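Side-chain contacts in cryptic loci regulator 2 (Schizosaccharomyces pombe 972h-, PDB 5IKJ), which acts upstream of the histone deacetylases to promote transcriptional silencing, and is needed for nucleosome positioning at heterochromatic loci and for silencing by the SHREC repressor complex: residues A[240-245]-A[304-309]; A[391-396]-A[460-465]; A[409-414]-A[493-498]; A[416-419]-A[425-428]. All coordinates share one frame; numbering follows the deposited sequence.

Contact 1 (A[240-245]-A[304-309]); sequences SSYRLG and MAAADI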
loop_
_atom_site.group_PDB
_atom_site.type_symbol
_atom_site.label_atom_id
_atom_site.label_comp_id
_atom_site.label_asym_id
_atom_site.label_seq_id
_atom_site.Cartn_x
_atom_site.Cartn_y
_atom_site.Cartn_z
ATOM N N SER A 240 -11.099 7.403 5.420
ATOM C CA SER A 240 -11.534 8.169 6.587
ATOM C C SER A 240 -11.214 7.341 7.824
ATOM O O SER A 240 -12.053 6.603 8.344
ATOM C CB SER A 240 -13.018 8.505 6.495
ATOM O OG SER A 240 -13.340 9.614 7.318
ATOM N N SER A 241 -9.982 7.470 8.306
ATOM C CA SER A 241 -9.466 6.557 9.317
ATOM C C SER A 241 -8.151 7.105 9.853
ATOM O O SER A 241 -7.569 8.041 9.298
ATOM C CB SER A 241 -9.265 5.156 8.732
ATOM O OG SER A 241 -8.382 5.199 7.624
ATOM N N TYR A 242 -7.694 6.506 10.948
ATOM C CA TYR A 242 -6.368 6.769 11.481
ATOM C C TYR A 242 -5.377 5.760 10.912
ATOM O O TYR A 242 -5.742 4.653 10.510
ATOM C CB TYR A 242 -6.384 6.718 13.009
ATOM C CG TYR A 242 -7.175 7.851 13.616
ATOM C CD1 TYR A 242 -6.571 9.066 13.905
ATOM C CD2 TYR A 242 -8.532 7.715 13.883
ATOM C CE1 TYR A 242 -7.292 10.110 14.451
ATOM C CE2 TYR A 242 -9.260 8.755 14.431
ATOM C CZ TYR A 242 -8.635 9.949 14.712
ATOM O OH TYR A 242 -9.359 10.985 15.254
ATOM N N ARG A 243 -4.109 6.162 10.875
ATOM C CA ARG A 243 -3.110 5.470 10.077
ATOM C C ARG A 243 -2.019 4.875 10.958
ATOM O O ARG A 243 -1.689 5.406 12.023
ATOM C CB ARG A 243 -2.509 6.419 9.033
ATOM C CG ARG A 243 -3.547 6.881 8.022
ATOM C CD ARG A 243 -3.053 7.985 7.109
ATOM N NE ARG A 243 -4.011 8.234 6.034
ATOM C CZ ARG A 243 -3.981 9.287 5.222
ATOM N NH1 ARG A 243 -3.042 10.215 5.354
ATOM N NH2 ARG A 243 -4.903 9.414 4.276
ATOM N N LEU A 244 -1.472 3.757 10.491
ATOM C CA LEU A 244 -0.479 3.010 11.249
ATOM C C LEU A 244 0.744 3.872 11.527
ATOM O O LEU A 244 1.357 4.416 10.601
ATOM C CB LEU A 244 -0.087 1.753 10.473
ATOM C CG LEU A 244 -1.225 0.756 10.244
ATOM C CD1 LEU A 244 -0.811 -0.333 9.265
ATOM C CD2 LEU A 244 -1.670 0.144 11.563
ATOM N N GLY A 245 1.095 3.996 12.803
ATOM C CA GLY A 245 2.236 4.781 13.215
ATOM C C GLY A 245 1.927 6.204 13.621
ATOM O O GLY A 245 2.839 6.917 14.059
ATOM N N MET A 304 -10.087 -0.042 19.917
ATOM C CA MET A 304 -10.472 1.360 19.973
ATOM C C MET A 304 -11.271 1.729 18.731
ATOM O O MET A 304 -10.988 1.248 17.629
ATOM C CB MET A 304 -9.240 2.259 20.086
ATOM C CG MET A 304 -8.397 2.010 21.325
ATOM S SD MET A 304 -9.344 2.118 22.857
ATOM C CE MET A 304 -9.838 3.835 22.832
ATOM N N ALA A 305 -12.272 2.582 18.918
ATOM C CA ALA A 305 -13.078 3.093 17.821
ATOM C C ALA A 305 -12.662 4.522 17.500
ATOM O O ALA A 305 -12.234 5.276 18.379
ATOM C CB ALA A 305 -14.568 3.049 18.168
ATOM N N ALA A 306 -12.789 4.887 16.221
ATOM C CA ALA A 306 -12.418 6.233 15.799
ATOM C C ALA A 306 -13.159 7.294 16.600
ATOM O O ALA A 306 -12.617 8.377 16.846
ATOM C CB ALA A 306 -12.692 6.407 14.305
ATOM N N ALA A 307 -14.392 7.001 17.021
ATOM C CA ALA A 307 -15.160 7.953 17.815
ATOM C C ALA A 307 -14.475 8.295 19.132
ATOM O O ALA A 307 -14.800 9.321 19.739
ATOM C CB ALA A 307 -16.555 7.396 18.094
ATOM N N ASP A 308 -13.539 7.460 19.588
ATOM C CA ASP A 308 -12.809 7.693 20.827
ATOM C C ASP A 308 -11.362 8.104 20.570
ATOM O O ASP A 308 -10.529 8.032 21.480
ATOM C CB ASP A 308 -12.853 6.445 21.709
ATOM C CG ASP A 308 -14.244 6.146 22.228
ATOM O OD1 ASP A 308 -14.703 6.856 23.148
ATOM O OD2 ASP A 308 -14.875 5.195 21.723
ATOM N N ILE A 309 -11.049 8.530 19.348
ATOM C CA ILE A 309 -9.707 8.967 18.982
ATOM C C ILE A 309 -9.813 10.319 18.295
ATOM O O ILE A 309 -10.725 10.550 17.492
ATOM C CB ILE A 309 -9.000 7.948 18.064
ATOM C CG1 ILE A 309 -9.137 6.538 18.644
ATOM C CG2 ILE A 309 -7.534 8.341 17.875
ATOM C CD1 ILE A 309 -8.440 5.456 17.847
#

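Contact 2 (A[391-396]-A[460-465]); sequences INDLCV and PRRLQM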
loop_
_atom_site.group_PDB
_atom_site.type_symbol
_atom_site.label_atom_id
_atom_site.label_comp_id
_atom_site.label_asym_id
_atom_site.label_seq_id
_atom_site.Cartn_x
_atom_site.Cartn_y
_atom_site.Cartn_z
ATOM N N ILE A 391 1.142 9.660 -1.252
ATOM C CA ILE A 391 0.701 10.013 -2.592
ATOM C C ILE A 391 -0.758 9.593 -2.745
ATOM O O ILE A 391 -1.202 8.590 -2.170
ATOM C CB ILE A 391 1.588 9.351 -3.663
ATOM C CG1 ILE A 391 1.547 7.823 -3.532
ATOM C CG2 ILE A 391 3.021 9.866 -3.552
ATOM C CD1 ILE A 391 2.279 7.079 -4.637
ATOM N N ASN A 392 -1.517 10.371 -3.516
ATOM C CA ASN A 392 -2.953 10.177 -3.719
ATOM C C ASN A 392 -3.741 10.644 -2.503
ATOM O O ASN A 392 -4.962 10.424 -2.437
ATOM C CB ASN A 392 -3.299 8.713 -4.018
ATOM C CG ASN A 392 -4.627 8.557 -4.730
ATOM O OD1 ASN A 392 -4.938 9.302 -5.659
ATOM N ND2 ASN A 392 -5.422 7.584 -4.295
ATOM N N ASP A 393 -3.086 11.286 -1.541
ATOM C CA ASP A 393 -3.702 11.724 -0.299
ATOM C C ASP A 393 -4.138 13.184 -0.416
ATOM O O ASP A 393 -3.860 13.866 -1.405
ATOM C CB ASP A 393 -2.715 11.535 0.858
ATOM C CG ASP A 393 -3.360 11.688 2.219
ATOM O OD1 ASP A 393 -4.606 11.638 2.309
ATOM O OD2 ASP A 393 -2.613 11.856 3.204
ATOM N N LEU A 394 -4.841 13.659 0.612
ATOM C CA LEU A 394 -5.293 15.042 0.694
ATOM C C LEU A 394 -4.623 15.706 1.887
ATOM O O LEU A 394 -4.684 15.183 3.005
ATOM C CB LEU A 394 -6.817 15.115 0.831
ATOM C CG LEU A 394 -7.608 14.258 -0.161
ATOM C CD1 LEU A 394 -9.090 14.269 0.179
ATOM C CD2 LEU A 394 -7.380 14.736 -1.589
ATOM N N CYS A 395 -3.988 16.856 1.652
ATOM C CA CYS A 395 -3.247 17.547 2.697
ATOM C C CYS A 395 -3.530 19.042 2.640
ATOM O O CYS A 395 -3.849 19.595 1.584
ATOM C CB CYS A 395 -1.736 17.306 2.565
ATOM S SG CYS A 395 -0.966 18.155 1.161
ATOM N N VAL A 396 -3.406 19.686 3.797
ATOM C CA VAL A 396 -3.547 21.132 3.921
ATOM C C VAL A 396 -2.186 21.771 3.684
ATOM O O VAL A 396 -1.155 21.248 4.122
ATOM C CB VAL A 396 -4.107 21.506 5.308
ATOM C CG1 VAL A 396 -4.224 23.018 5.460
ATOM C CG2 VAL A 396 -5.458 20.841 5.538
ATOM N N PRO A 460 -11.659 11.840 -7.113
ATOM C CA PRO A 460 -11.228 10.557 -6.555
ATOM C C PRO A 460 -12.327 9.944 -5.701
ATOM O O PRO A 460 -13.205 10.632 -5.177
ATOM C CB PRO A 460 -9.999 10.919 -5.712
ATOM C CG PRO A 460 -10.113 12.384 -5.461
ATOM C CD PRO A 460 -10.808 12.952 -6.657
ATOM N N ARG A 461 -12.268 8.617 -5.573
ATOM C CA ARG A 461 -13.311 7.894 -4.853
ATOM C C ARG A 461 -13.511 8.460 -3.452
ATOM O O ARG A 461 -14.644 8.561 -2.968
ATOM C CB ARG A 461 -12.959 6.409 -4.781
ATOM C CG ARG A 461 -14.127 5.520 -4.397
ATOM C CD ARG A 461 -13.815 4.698 -3.163
ATOM N NE ARG A 461 -14.972 3.928 -2.718
ATOM C CZ ARG A 461 -15.091 3.383 -1.511
ATOM N NH1 ARG A 461 -14.127 3.528 -0.612
ATOM N NH2 ARG A 461 -16.181 2.697 -1.199
ATOM N N ARG A 462 -12.416 8.837 -2.788
ATOM C CA ARG A 462 -12.509 9.388 -1.440
ATOM C C ARG A 462 -13.440 10.595 -1.401
ATOM O O ARG A 462 -14.309 10.693 -0.528
ATOM C CB ARG A 462 -11.110 9.758 -0.945
ATOM C CG ARG A 462 -11.047 10.376 0.442
ATOM C CD ARG A 462 -9.603 10.697 0.795
ATOM N NE ARG A 462 -9.424 11.125 2.179
ATOM C CZ ARG A 462 -8.248 11.456 2.707
ATOM N NH1 ARG A 462 -7.147 11.411 1.966
ATOM N NH2 ARG A 462 -8.169 11.834 3.974
ATOM N N LEU A 463 -13.274 11.526 -2.343
ATOM C CA LEU A 463 -14.108 12.723 -2.355
ATOM C C LEU A 463 -15.512 12.439 -2.875
ATOM O O LEU A 463 -16.471 13.083 -2.435
ATOM C CB LEU A 463 -13.445 13.819 -3.192
ATOM C CG LEU A 463 -12.178 14.446 -2.605
ATOM C CD1 LEU A 463 -11.624 15.508 -3.543
ATOM C CD2 LEU A 463 -12.432 15.046 -1.226
ATOM N N GLN A 464 -15.658 11.492 -3.805
ATOM C CA GLN A 464 -16.992 11.076 -4.224
ATOM C C GLN A 464 -17.815 10.608 -3.031
ATOM O O GLN A 464 -19.011 10.906 -2.935
ATOM C CB GLN A 464 -16.899 9.960 -5.264
ATOM C CG GLN A 464 -16.328 10.379 -6.609
ATOM C CD GLN A 464 -16.185 9.206 -7.563
ATOM O OE1 GLN A 464 -16.440 8.059 -7.195
ATOM N NE2 GLN A 464 -15.775 9.488 -8.795
ATOM N N MET A 465 -17.187 9.874 -2.110
ATOM C CA MET A 465 -17.909 9.359 -0.952
ATOM C C MET A 465 -18.212 10.468 0.047
ATOM O O MET A 465 -19.308 10.513 0.617
ATOM C CB MET A 465 -17.099 8.241 -0.294
ATOM C CG MET A 465 -17.005 6.973 -1.132
ATOM S SD MET A 465 -18.591 6.135 -1.347
ATOM C CE MET A 465 -19.021 5.746 0.349
HETATM O O HOH W 1 -7.097 10.590 -0.905
HETATM O O HOH W 2 -5.679 12.654 4.853
#

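Contact 3 (A[409-414]-A[493-498]); sequences TSFMYI and GRWYEP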
loop_
_atom_site.group_PDB
_atom_site.type_symbol
_atom_site.label_atom_id
_atom_site.label_comp_id
_atom_site.label_asym_id
_atom_site.label_seq_id
_atom_site.Cartn_x
_atom_site.Cartn_y
_atom_site.Cartn_z
ATOM N N THR A 409 -7.858 27.733 -1.612
ATOM C CA THR A 409 -7.392 26.352 -1.577
ATOM C C THR A 409 -7.661 25.745 -0.206
ATOM O O THR A 409 -7.164 26.241 0.811
ATOM C CB THR A 409 -5.901 26.289 -1.906
ATOM O OG1 THR A 409 -5.678 26.783 -3.231
ATOM C CG2 THR A 409 -5.383 24.857 -1.815
ATOM N N SER A 410 -8.443 24.667 -0.181
ATOM C CA SER A 410 -8.700 23.933 1.051
ATOM C C SER A 410 -7.691 22.811 1.266
ATOM O O SER A 410 -7.268 22.570 2.401
ATOM C CB SER A 410 -10.117 23.356 1.033
ATOM O OG SER A 410 -11.082 24.378 0.848
ATOM N N PHE A 411 -7.296 22.123 0.196
ATOM C CA PHE A 411 -6.340 21.030 0.307
ATOM C C PHE A 411 -5.674 20.804 -1.041
ATOM O O PHE A 411 -6.192 21.204 -2.088
ATOM C CB PHE A 411 -7.016 19.741 0.787
ATOM C CG PHE A 411 -8.162 19.295 -0.080
ATOM C CD1 PHE A 411 -7.930 18.639 -1.279
ATOM C CD2 PHE A 411 -9.470 19.521 0.309
ATOM C CE1 PHE A 411 -8.982 18.226 -2.075
ATOM C CE2 PHE A 411 -10.526 19.108 -0.483
ATOM C CZ PHE A 411 -10.281 18.460 -1.676
ATOM N N MET A 412 -4.514 20.155 -0.996
ATOM C CA MET A 412 -3.850 19.642 -2.187
ATOM C C MET A 412 -4.167 18.161 -2.330
ATOM O O MET A 412 -4.075 17.405 -1.357
ATOM C CB MET A 412 -2.334 19.844 -2.117
ATOM C CG MET A 412 -1.550 19.042 -3.168
ATOM S SD MET A 412 0.239 19.176 -3.020
ATOM C CE MET A 412 0.514 20.840 -3.623
ATOM N N TYR A 413 -4.537 17.754 -3.540
ATOM C CA TYR A 413 -4.685 16.341 -3.885
ATOM C C TYR A 413 -3.335 15.871 -4.416
ATOM O O TYR A 413 -2.964 16.164 -5.553
ATOM C CB TYR A 413 -5.809 16.161 -4.899
ATOM C CG TYR A 413 -6.011 14.753 -5.411
ATOM C CD1 TYR A 413 -5.588 13.647 -4.684
ATOM C CD2 TYR A 413 -6.630 14.533 -6.635
ATOM C CE1 TYR A 413 -5.779 12.362 -5.164
ATOM C CE2 TYR A 413 -6.823 13.257 -7.122
ATOM C CZ TYR A 413 -6.397 12.174 -6.384
ATOM O OH TYR A 413 -6.593 10.901 -6.874
ATOM N N ILE A 414 -2.598 15.136 -3.582
ATOM C CA ILE A 414 -1.189 14.874 -3.845
ATOM C C ILE A 414 -1.050 13.898 -5.005
ATOM O O ILE A 414 -1.665 12.823 -5.017
ATOM C CB ILE A 414 -0.500 14.338 -2.581
ATOM C CG1 ILE A 414 -0.591 15.366 -1.449
ATOM C CG2 ILE A 414 0.963 14.001 -2.864
ATOM C CD1 ILE A 414 -0.175 14.826 -0.094
ATOM N N GLY A 493 -0.472 19.645 7.276
ATOM C CA GLY A 493 -0.953 18.416 7.871
ATOM C C GLY A 493 -1.966 17.747 6.964
ATOM O O GLY A 493 -2.168 18.148 5.819
ATOM N N ARG A 494 -2.590 16.709 7.508
ATOM C CA ARG A 494 -3.623 15.993 6.777
ATOM C C ARG A 494 -4.891 16.829 6.658
ATOM O O ARG A 494 -5.213 17.642 7.528
ATOM C CB ARG A 494 -3.969 14.680 7.472
ATOM C CG ARG A 494 -2.895 13.607 7.413
ATOM C CD ARG A 494 -3.363 12.347 8.131
ATOM N NE ARG A 494 -4.677 11.915 7.660
ATOM C CZ ARG A 494 -5.346 10.873 8.141
ATOM N NH1 ARG A 494 -4.832 10.136 9.115
ATOM N NH2 ARG A 494 -6.535 10.569 7.643
ATOM N N TRP A 495 -5.610 16.617 5.562
ATOM C CA TRP A 495 -6.999 17.035 5.451
ATOM C C TRP A 495 -7.884 15.889 5.920
ATOM O O TRP A 495 -7.689 14.740 5.509
ATOM C CB TRP A 495 -7.337 17.417 4.009
ATOM C CG TRP A 495 -8.786 17.735 3.768
ATOM C CD1 TRP A 495 -9.376 18.966 3.814
ATOM C CD2 TRP A 495 -9.825 16.806 3.431
ATOM N NE1 TRP A 495 -10.716 18.859 3.528
ATOM C CE2 TRP A 495 -11.017 17.544 3.291
ATOM C CE3 TRP A 495 -9.863 15.422 3.239
ATOM C CZ2 TRP A 495 -12.233 16.945 2.966
ATOM C CZ3 TRP A 495 -11.072 14.829 2.916
ATOM C CH2 TRP A 495 -12.239 15.589 2.783
ATOM N N TYR A 496 -8.841 16.197 6.786
ATOM C CA TYR A 496 -9.752 15.198 7.320
ATOM C C TYR A 496 -11.161 15.438 6.794
ATOM O O TYR A 496 -11.570 16.578 6.554
ATOM C CB TYR A 496 -9.760 15.217 8.853
ATOM C CG TYR A 496 -8.439 14.847 9.486
ATOM C CD1 TYR A 496 -8.048 13.520 9.600
ATOM C CD2 TYR A 496 -7.588 15.824 9.979
ATOM C CE1 TYR A 496 -6.843 13.179 10.183
ATOM C CE2 TYR A 496 -6.382 15.493 10.563
ATOM C CZ TYR A 496 -6.015 14.169 10.662
ATOM O OH TYR A 496 -4.814 13.830 11.242
ATOM N N GLU A 497 -11.898 14.346 6.620
ATOM C CA GLU A 497 -13.270 14.439 6.156
ATOM C C GLU A 497 -14.059 15.347 7.102
ATOM O O GLU A 497 -13.740 15.440 8.291
ATOM C CB GLU A 497 -13.907 13.049 6.075
ATOM C CG GLU A 497 -13.317 12.143 4.990
ATOM C CD GLU A 497 -11.930 11.634 5.332
ATOM O OE1 GLU A 497 -11.486 11.835 6.482
ATOM O OE2 GLU A 497 -11.281 11.033 4.451
ATOM N N PRO A 498 -15.084 16.040 6.599
ATOM C CA PRO A 498 -15.719 17.087 7.418
ATOM C C PRO A 498 -16.344 16.567 8.702
ATOM O O PRO A 498 -16.435 17.321 9.680
ATOM C CB PRO A 498 -16.768 17.686 6.471
ATOM C CG PRO A 498 -17.039 16.619 5.468
ATOM C CD PRO A 498 -15.760 15.857 5.304
#

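Contact 4 (A[416-419]-A[425-428]); sequences DIYV and VCFQ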
loop_
_atom_site.group_PDB
_atom_site.type_symbol
_atom_site.label_atom_id
_atom_site.label_comp_id
_atom_site.label_asym_id
_atom_site.label_seq_id
_atom_site.Cartn_x
_atom_site.Cartn_y
_atom_site.Cartn_z
ATOM N N ASP A 416 2.408 13.369 -6.330
ATOM C CA ASP A 416 3.780 12.887 -6.327
ATOM C C ASP A 416 4.508 13.500 -5.141
ATOM O O ASP A 416 4.285 14.666 -4.806
ATOM C CB ASP A 416 4.487 13.254 -7.640
ATOM C CG ASP A 416 5.631 12.318 -7.971
ATOM O OD1 ASP A 416 6.198 11.710 -7.040
ATOM O OD2 ASP A 416 5.965 12.189 -9.169
ATOM N N ILE A 417 5.367 12.704 -4.510
ATOM C CA ILE A 417 6.226 13.156 -3.423
ATOM C C ILE A 417 7.645 12.739 -3.774
ATOM O O ILE A 417 7.908 11.550 -3.988
ATOM C CB ILE A 417 5.803 12.569 -2.064
ATOM C CG1 ILE A 417 4.419 13.095 -1.671
ATOM C CG2 ILE A 417 6.832 12.904 -0.984
ATOM C CD1 ILE A 417 3.822 12.416 -0.456
ATOM N N TYR A 418 8.555 13.708 -3.838
ATOM C CA TYR A 418 9.900 13.428 -4.311
ATOM C C TYR A 418 10.881 14.426 -3.720
ATOM O O TYR A 418 10.508 15.519 -3.284
ATOM C CB TYR A 418 9.971 13.470 -5.844
ATOM C CG TYR A 418 9.615 14.814 -6.445
ATOM C CD1 TYR A 418 8.299 15.132 -6.751
ATOM C CD2 TYR A 418 10.596 15.760 -6.715
ATOM C CE1 TYR A 418 7.970 16.357 -7.303
ATOM C CE2 TYR A 418 10.274 16.987 -7.267
ATOM C CZ TYR A 418 8.961 17.278 -7.559
ATOM O OH TYR A 418 8.635 18.497 -8.107
ATOM N N VAL A 419 12.147 14.026 -3.715
ATOM C CA VAL A 419 13.258 14.887 -3.335
ATOM C C VAL A 419 13.895 15.402 -4.618
ATOM O O VAL A 419 14.437 14.618 -5.407
ATOM C CB VAL A 419 14.280 14.131 -2.473
ATOM C CG1 VAL A 419 15.431 15.040 -2.081
ATOM C CG2 VAL A 419 13.604 13.556 -1.234
ATOM N N VAL A 425 12.316 18.133 -0.190
ATOM C CA VAL A 425 11.115 17.316 -0.330
ATOM C C VAL A 425 10.013 18.176 -0.937
ATOM O O VAL A 425 9.658 19.228 -0.393
ATOM C CB VAL A 425 10.688 16.737 1.025
ATOM C CG1 VAL A 425 9.409 15.915 0.892
ATOM C CG2 VAL A 425 11.806 15.888 1.622
ATOM N N CYS A 426 9.464 17.730 -2.065
ATOM C CA CYS A 426 8.438 18.472 -2.783
ATOM C C CYS A 426 7.147 17.670 -2.851
ATOM O O CYS A 426 7.167 16.456 -3.082
ATOM C CB CYS A 426 8.892 18.817 -4.205
ATOM S SG CYS A 426 10.441 19.720 -4.297
ATOM N N PHE A 427 6.028 18.360 -2.646
ATOM C CA PHE A 427 4.697 17.809 -2.863
ATOM C C PHE A 427 4.127 18.389 -4.151
ATOM O O PHE A 427 4.060 19.613 -4.305
ATOM C CB PHE A 427 3.767 18.142 -1.695
ATOM C CG PHE A 427 3.917 17.233 -0.509
ATOM C CD1 PHE A 427 5.152 17.036 0.086
ATOM C CD2 PHE A 427 2.810 16.597 0.028
ATOM C CE1 PHE A 427 5.280 16.205 1.186
ATOM C CE2 PHE A 427 2.932 15.768 1.125
ATOM C CZ PHE A 427 4.167 15.572 1.705
ATOM N N GLN A 428 3.716 17.516 -5.066
ATOM C CA GLN A 428 3.077 17.926 -6.310
ATOM C C GLN A 428 1.647 17.409 -6.322
ATOM O O GLN A 428 1.410 16.227 -6.047
ATOM C CB GLN A 428 3.839 17.402 -7.532
ATOM C CG GLN A 428 3.234 17.835 -8.865
ATOM C CD GLN A 428 3.777 17.049 -10.039
ATOM O OE1 GLN A 428 4.983 17.032 -10.285
ATOM N NE2 GLN A 428 2.885 16.388 -10.769
#

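Contact 1 (A[240-245]-A[304-309])
This is a buried contact between an aromatic ring and an aliphatic branch. Tyr242, in the loop between helix 214-237 and strand 247-252, meets Ile309, the first residue of strand 309-311. The methyl CG2 of Ile309 sits over the middle of one ring face. It lies 3.8 Å from the centroid of the Tyr242 ring and 13° off the ring normal, which makes a CH-pi contact. Its nearest ring atom is Tyr242 CZ, 3.7 Å from Ile309 CG2. Ile309 CB comes in beside it, 3.7 Å from Tyr242 CE2. In Ile309, CG2 is placed opposite the backbone N and CG1 lies beside that N (chi1 -48°), an arrangement that gives CG2 to the ring.

The same isoleucine also meets the hydroxyl. Tyr242 OH donates a weak hydrogen bond to Ile309 O, at 2.7 Å. One residue therefore supplies both a methyl to the ring face and an acceptor to its phenolic end.

The second segment holds a 3-10 turn at 306-307 between strands 300-304 and 309-311, successive in the chain and outermost on the two sides of a five-stranded antiparallel sheet. The strand order 4-3-2-1-5 and this turn are consistent with an SH3-like barrel. The turn is closed by Asp308 N to Ala305 O at 2.8 Å, and Ile309 N follows with a bond to Ala306 O. Ala306 adds a lighter touch, its CB 4.2 Å from Tyr242 CE2. The carboxylate of Glu286 accepts from the N atoms of Ala306 and Ala307. Val248 touches both Tyr242 and Ile309, while Tyr290 packs on Ala306 and Ile309.

Contact 2 (A[391-396]-A[460-465])
Asp393, just before strand 394-397, and Arg462, in the first turn of helix 461-469, are the closest backbone pair, with CA atoms 9.2 Å apart; long side chains bridge the gap. The Arg462 chain runs straight out from the helix, with CG opposite the backbone N (chi1 179°) and the chain extended to NE. At its end, NH1 donates to Asp393 OD1 at 2.6 Å in a salt bridge. OD1 lies 6° out of the guanidinium plane, and the carboxylate and guanidinium are nearly coplanar.

Leu394 lies against one face of the guanidinium. Its CG is 3.6 Å from Arg462 NH1, and its CD1 also meets Leu463 CD2 at 3.7 Å. Two waters sit at the guanidinium edge. One accepts from Arg462 NH1 at 3.0 Å and donates to Asn392 O. The other accepts from Arg462 NH2 at 2.8 Å.

Further charges continue the network. Arg462 NE pairs with Glu497, and Asp393 OD2 pairs with Arg243. Two carboxylates and two guanidinium groups thus alternate in a buried place. Each charge is probably offset by its neighbours, which would favour the ionised forms.

Contact 3 (A[409-414]-A[493-498])
Trp495 and Phe411 carry this contact, where the end of strand 491-494 and the residues after it pass the start of strand 411-419. Their CA atoms are 6.5 Å apart.

Arg494, the last strand residue, turns to other partners. Its guanidinium has Tyr496 CE1 over its centre, 3.4 Å above the plane, and its NH1 forms a salt bridge with Glu246.

Trp495 comes next. Its side chain starts opposite the backbone N (chi1 174°), which brings the indole up to Phe411. The edge of the Phe411 ring points at the face of the five-membered ring of Trp495. The centroids are 4.6 Å apart and the planes stand at 55°, a tilted edge-to-face pair. Phe411 CD2 comes nearest, 3.5 Å from both CD1 and NE1 of Trp495, and it lies toward the rim of the indole. Phe411 CB also packs on Trp495 CD1, at 3.9 Å.

Glu497 follows after Tyr496. The backbone N of Glu497 lies 3.8 Å above the opposite face of the Trp495 indole, toward the rim.

On the other segment, Ser410 and Phe411 both pair with Trp432 in a classic beta bulge, and the rings of Phe411 and Trp432 meet with planes about 15° apart.

The indole N-H is bonded to Gln434 OE1, which should help hold the ring's rotation. The two rings of the contact themselves meet through carbon edge and pi face, so their attraction is probably mostly dispersion with a weak electrostatic share.

Contact 4 (A[416-419]-A[425-428])
Tyr418 and Cys426 form a hydrogen-bonded pair of two antiparallel strands, and their side chains meet on one face of the sheet. Cys426 N donates to Tyr418 O at 2.7 Å, and Tyr418 N donates back to Cys426 O at 3.2 Å. The phenol ring leans across the neighbouring strand, because CG stands between the backbone N and the carbonyl carbon (chi1 61°). Cys426 CB then lies over the ring, 4.0 Å from the Tyr418 centroid and 22° off the normal. Cys426 SG takes an oblique sulfur-aromatic position at 4.7 Å from the same centroid. Gln428 CB comes to the ring edge.

Asp416 and Gln428 form the next hydrogen-bonded pair on this face. Gln428 N to Asp416 O is 2.9 Å and close to straight at 171°.

The other face is apolar. Ile417 and Phe427 lie side by side and point the same way. Ile417 CG1 sits over the centre of the Phe427 ring, 4.0 Å from the centroid, and its CD1 is 3.8 Å from Phe427 CE2. Val419 and Val425 meet through their CG2 methyls.

Further out, His378 bonds Asp416 OD1 and its ring meets Tyr418, while Glu483 holds Gln428 NE2. Val485 packs on Tyr418, Cys426 and Gln428, and Ile382 on Val425 and Phe427. The chain of another protein makes backbone hydrogen bonds with Val425.

The alternation of hydrogen-bonded and non-hydrogen-bonded pairs is that of antiparallel strands. With only five residues between 416-419 and 425-428, the two form a beta hairpin in the mixed sheet of the Clr2 family region, which belongs to the SH3 clan.

How the contacts relate
All four contacts are largely buried, contact 2 throughout, and contact 4 has partly exposed residues. Contacts 2, 3 and 4 all involve the mixed sheet. Contacts 3 and 4 share strand 411-419, and Ile414 CD1 touches Phe427 CE2 between them at 3.5 Å. Contact 2 brings helix 461-469 to the neighbouring strand. Contact 1 belongs to the separate five-stranded sheet. It is tied to contact 2 by a salt bridge, Arg243 NH1 to Asp393 OD2 at 2.7 Å. Chemistry follows place: charges and waters lie where helix, loop and sheet meet, one ring face takes a methyl in contact 1, two rings meet in contact 3, and contact 4 adds ring contacts to regular backbone pairing.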